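Side-chain contacts in dihydrodipicolinate synthase (Bacteroides thetaiotaomicron, PDB 4XKY), which probably acts as a pyruvate-dependent, Schiff-base-forming lyase or synthase of the DapA family, with family members carrying out dihydrodipicolinate synthesis or N-acetylneuraminate cleavage: residues S55-L58 with R59-I63; H254-S257 with Y258-L262. All blocks are in the same frame, centred on the assembly; numbering follows the deposited sequence.

Contact 1. Residues S55-L58 with R59-I63; sequences SYKL and RMEMI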
loop_
_atom_site.group_PDB
_atom_site.type_symbol
_atom_site.label_atom_id
_atom_site.label_comp_id
_atom_site.label_asym_id
_atom_site.label_seq_id
_atom_site.Cartn_x
_atom_site.Cartn_y
_atom_site.Cartn_z
ATOM N N SER A 55 23.576 -11.351 -11.142
ATOM C CA SER A 55 23.597 -12.797 -11.187
ATOM C C SER A 55 24.272 -13.370 -9.927
ATOM O O SER A 55 25.024 -12.687 -9.226
ATOM C CB SER A 55 24.354 -13.264 -12.427
ATOM O OG SER A 55 25.756 -13.116 -12.232
ATOM N N TYR A 56 23.999 -14.635 -9.649
ATOM C CA TYR A 56 24.651 -15.325 -8.535
ATOM C C TYR A 56 26.148 -15.322 -8.680
ATOM O O TYR A 56 26.863 -15.112 -7.729
ATOM C CB TYR A 56 24.206 -16.782 -8.488
ATOM C CG TYR A 56 24.268 -17.341 -7.096
ATOM C CD1 TYR A 56 23.394 -16.873 -6.126
ATOM C CD2 TYR A 56 25.194 -18.312 -6.739
ATOM C CE1 TYR A 56 23.422 -17.361 -4.839
ATOM C CE2 TYR A 56 25.230 -18.810 -5.446
ATOM C CZ TYR A 56 24.334 -18.320 -4.504
ATOM O OH TYR A 56 24.304 -18.760 -3.211
ATOM N N LYS A 57 26.632 -15.574 -9.886
ATOM C CA LYS A 57 28.057 -15.528 -10.138
ATOM C C LYS A 57 28.654 -14.194 -9.719
ATOM O O LYS A 57 29.674 -14.143 -9.018
ATOM C CB LYS A 57 28.334 -15.792 -11.618
ATOM C CG LYS A 57 29.811 -15.819 -11.993
ATOM C CD LYS A 57 29.976 -15.723 -13.505
ATOM C CE LYS A 57 30.090 -14.276 -13.974
ATOM N NZ LYS A 57 30.017 -14.182 -15.456
ATOM N N LEU A 58 28.016 -13.102 -10.121
ATOM C CA LEU A 58 28.579 -11.788 -9.822
ATOM C C LEU A 58 28.551 -11.483 -8.339
ATOM O O LEU A 58 29.508 -10.956 -7.807
ATOM C CB LEU A 58 27.853 -10.714 -10.598
ATOM C CG LEU A 58 28.531 -9.395 -10.880
ATOM C CD1 LEU A 58 29.952 -9.567 -11.340
ATOM C CD2 LEU A 58 27.736 -8.699 -11.953
ATOM N N ARG A 59 27.480 -11.865 -7.658
ATOM C CA ARG A 59 27.428 -11.709 -6.212
ATOM C C ARG A 59 28.612 -12.487 -5.570
ATOM O O ARG A 59 29.268 -11.990 -4.672
ATOM C CB ARG A 59 26.078 -12.173 -5.678
ATOM C CG ARG A 59 24.930 -11.298 -6.145
ATOM C CD ARG A 59 23.603 -12.029 -6.140
ATOM N NE ARG A 59 23.069 -12.138 -4.788
ATOM C CZ ARG A 59 22.038 -12.902 -4.452
ATOM N NH1 ARG A 59 21.433 -13.657 -5.375
ATOM N NH2 ARG A 59 21.631 -12.931 -3.187
ATOM N N MET A 60 28.900 -13.689 -6.055
ATOM C CA MET A 60 30.018 -14.457 -5.492
ATOM C C MET A 60 31.364 -13.793 -5.752
ATOM O O MET A 60 32.194 -13.726 -4.855
ATOM C CB MET A 60 30.011 -15.899 -5.977
ATOM C CG MET A 60 28.828 -16.657 -5.393
ATOM S SD MET A 60 28.637 -18.413 -5.789
ATOM C CE MET A 60 28.955 -18.471 -7.552
ATOM N N GLU A 61 31.562 -13.269 -6.954
ATOM C CA GLU A 61 32.787 -12.552 -7.266
ATOM C C GLU A 61 32.966 -11.293 -6.419
ATOM O O GLU A 61 34.077 -10.977 -6.030
ATOM C CB GLU A 61 32.848 -12.216 -8.743
ATOM C CG GLU A 61 32.891 -13.469 -9.596
ATOM C CD GLU A 61 32.999 -13.191 -11.079
ATOM O OE1 GLU A 61 32.916 -12.011 -11.486
ATOM O OE2 GLU A 61 33.136 -14.167 -11.841
ATOM N N MET A 62 31.879 -10.592 -6.120
ATOM C CA MET A 62 31.990 -9.409 -5.301
ATOM C C MET A 62 32.472 -9.791 -3.912
ATOM O O MET A 62 33.324 -9.130 -3.364
ATOM C CB MET A 62 30.664 -8.679 -5.191
ATOM C CG MET A 62 30.662 -7.417 -4.313
ATOM S SD MET A 62 31.813 -6.141 -4.884
ATOM C CE MET A 62 31.520 -4.862 -3.671
ATOM N N ILE A 63 31.889 -10.838 -3.335
ATOM C CA ILE A 63 32.299 -11.318 -2.035
ATOM C C ILE A 63 33.774 -11.726 -2.014
ATOM O O ILE A 63 34.522 -11.288 -1.141
ATOM C CB ILE A 63 31.427 -12.506 -1.616
ATOM C CG1 ILE A 63 30.012 -12.015 -1.315
ATOM C CG2 ILE A 63 31.986 -13.228 -0.388
ATOM C CD1 ILE A 63 28.988 -13.128 -1.286
#
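The N-cap and first turns of helix 56-70, the helix of a beta-alpha-beta unit in the TIM barrel, set Y56 against M60 and R59. S55 is the N-cap residue: its OG accepts from L58 N at 3.1 Å, a capping bond, and D20 is a further hydrogen-bond partner of that hydroxyl. The helical bonds then begin, with R59 N donating to S55 O at 3.0 Å. Y56 and M60 form a Met-aromatic contact one turn apart. With CG anti to the carbonyl carbon (chi1 -69°), M60 runs back along the helix, and its SD lies 3.4 Å from Y56 CE2, approaching the ring obliquely, while the final bend at chi3 carries CE to 3.9 Å from Y56 CD2. Replacing M60 with an alanine would probably open a gap beside the CD2-CE2 side of this ring and lose the sulfur contact, though the hydroxyl would keep E87 and N90. R59 reaches Y56 differently: its guanidinium plane stands 86° from the ring, with NH1 at the ring edge near its plane and Y56 CE1 over one face of the guanidinium, and the same NH1 is engaged in a salt bridge with D82. On the other flank K57 and E61 stay short of a salt bridge, K57 NZ to E61 OE2 measuring 4.8 Å; the carboxylate instead meets the lysine's aliphatic chain, E61 OE2 lying 3.7 Å from K57 CG.

Contact 2. Residues H254-S257 with Y258-L262; sequences HGSS and YLKGL
Chi1 of -73° places CG of K260 beside its own backbone N, and bends at chi3 and chi4 fold the chain back over S256, whose OG sits between its backbone N and carbonyl carbon (chi1 57°). The two side chains therefore meet where the type I beta turn H254-S257, which contains S256, runs into helix 257-268 of this TIM-barrel enzyme. K260 CD packs 3.4 Å from S256 OG, and the ammonium group adds only a weak hydrogen bond, K260 NZ to S256 OG at 3.5 Å. The backbone bond beneath is firmer: K260 N donates to S256 O at 3.1 Å and is nearly straight, with an N-H...O angle of 177°. One residue on, G261 N reaches S257 O at 3.0 Å from above the carbonyl plane; a beta carbon at G261 would probably crowd that oxygen. A water bridges the turn to the helix, donating to G255 O at 3.0 Å and accepting from L259 N at 3.1 Å. Y258 points its ring elsewhere, meeting Y249 edge-to-face and hydrogen-bonding through OH to T48, a predicted pyruvate-binding residue. The chemistry is thus divided: main-chain bonds and one water fasten the turn to the helix, the lysine contributes mostly its aliphatic length, and the tyrosine hydroxyl links this helix start to the probable substrate pocket.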
loop_
_atom_site.group_PDB
_atom_site.type_symbol
_atom_site.label_atom_id
_atom_site.label_comp_id
_atom_site.label_asym_id
_atom_site.label_seq_id
_atom_site.Cartn_x
_atom_site.Cartn_y
_atom_site.Cartn_z
ATOM N N HIS A 254 13.684 8.995 -11.861
ATOM C CA HIS A 254 13.366 7.664 -11.319
ATOM C C HIS A 254 13.668 7.465 -9.822
ATOM O O HIS A 254 14.281 8.312 -9.166
ATOM C CB HIS A 254 14.065 6.563 -12.136
ATOM N N GLY A 255 13.200 6.329 -9.303
ATOM C CA GLY A 255 13.586 5.843 -7.974
ATOM C C GLY A 255 15.059 5.427 -7.962
ATOM O O GLY A 255 15.753 5.520 -6.932
ATOM N N SER A 256 15.531 5.001 -9.135
ATOM C CA SER A 256 16.912 4.617 -9.365
ATOM C C SER A 256 17.941 5.773 -9.306
ATOM O O SER A 256 19.154 5.535 -9.437
ATOM C CB SER A 256 16.997 4.006 -10.747
ATOM O OG SER A 256 16.521 4.947 -11.717
ATOM N N SER A 257 17.468 7.014 -9.141
ATOM C CA SER A 257 18.353 8.171 -9.192
ATOM C C SER A 257 19.467 8.166 -8.141
ATOM O O SER A 257 20.560 8.700 -8.394
ATOM C CB SER A 257 17.559 9.481 -9.102
ATOM O OG SER A 257 16.663 9.428 -8.021
ATOM N N TYR A 258 19.207 7.589 -6.974
ATOM C CA TYR A 258 20.241 7.498 -5.946
ATOM C C TYR A 258 21.434 6.696 -6.459
ATOM O O TYR A 258 22.540 7.161 -6.462
ATOM C CB TYR A 258 19.682 6.906 -4.655
ATOM C CG TYR A 258 20.699 6.295 -3.727
ATOM C CD1 TYR A 258 21.594 7.072 -3.012
ATOM C CD2 TYR A 258 20.726 4.924 -3.524
ATOM C CE1 TYR A 258 22.509 6.492 -2.134
ATOM C CE2 TYR A 258 21.625 4.332 -2.656
ATOM C CZ TYR A 258 22.528 5.116 -1.972
ATOM O OH TYR A 258 23.415 4.504 -1.106
ATOM N N LEU A 259 21.165 5.504 -6.944
ATOM C CA LEU A 259 22.206 4.594 -7.400
ATOM C C LEU A 259 22.962 5.140 -8.627
ATOM O O LEU A 259 24.186 5.116 -8.680
ATOM C CB LEU A 259 21.566 3.257 -7.726
ATOM C CG LEU A 259 22.497 2.271 -8.416
ATOM C CD1 LEU A 259 23.581 1.808 -7.460
ATOM C CD2 LEU A 259 21.708 1.113 -8.982
ATOM N N LYS A 260 22.216 5.621 -9.608
ATOM C CA LYS A 260 22.798 6.177 -10.803
ATOM C C LYS A 260 23.686 7.373 -10.504
ATOM O O LYS A 260 24.722 7.534 -11.109
ATOM C CB LYS A 260 21.706 6.551 -11.795
ATOM C CG LYS A 260 21.098 5.329 -12.429
ATOM C CD LYS A 260 19.653 5.505 -12.840
ATOM C CE LYS A 260 19.465 5.833 -14.280
ATOM N NZ LYS A 260 18.231 5.131 -14.732
ATOM N N GLY A 261 23.230 8.229 -9.599
ATOM C CA GLY A 261 23.973 9.402 -9.217
ATOM C C GLY A 261 25.236 9.065 -8.472
ATOM O O GLY A 261 26.314 9.585 -8.799
ATOM N N LEU A 262 25.109 8.214 -7.461
ATOM C CA LEU A 262 26.272 7.731 -6.723
ATOM C C LEU A 262 27.320 7.138 -7.645
ATOM O O LEU A 262 28.471 7.507 -7.610
ATOM C CB LEU A 262 25.845 6.647 -5.746
ATOM C CG LEU A 262 26.852 6.192 -4.715
ATOM C CD1 LEU A 262 27.235 7.365 -3.841
ATOM C CD2 LEU A 262 26.241 5.089 -3.859
HETATM O O HOH W 1 18.395 4.157 -6.531
#

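Following the chain from the N terminus, contact 1 comes first, at the start of helix 56-70, which connects strand 42-44 to strand 76-79 in the barrel. Contact 2 follows almost two hundred residues later, after helix 231-247, where the connecting loop runs into helix 257-268. Each is local and closes no long loop, so the two stand in series and neither nest nor cross. The centres of contact 1 and contact 2 are about 22 Å apart, and the nearest atoms of contact 1 and contact 2 about 11 Å apart. Contact 1 joins its helix to helix 85-97 and to another chain; contact 2 is untouched by other subunits, and its tyrosine reaches the loop that precedes contact 1.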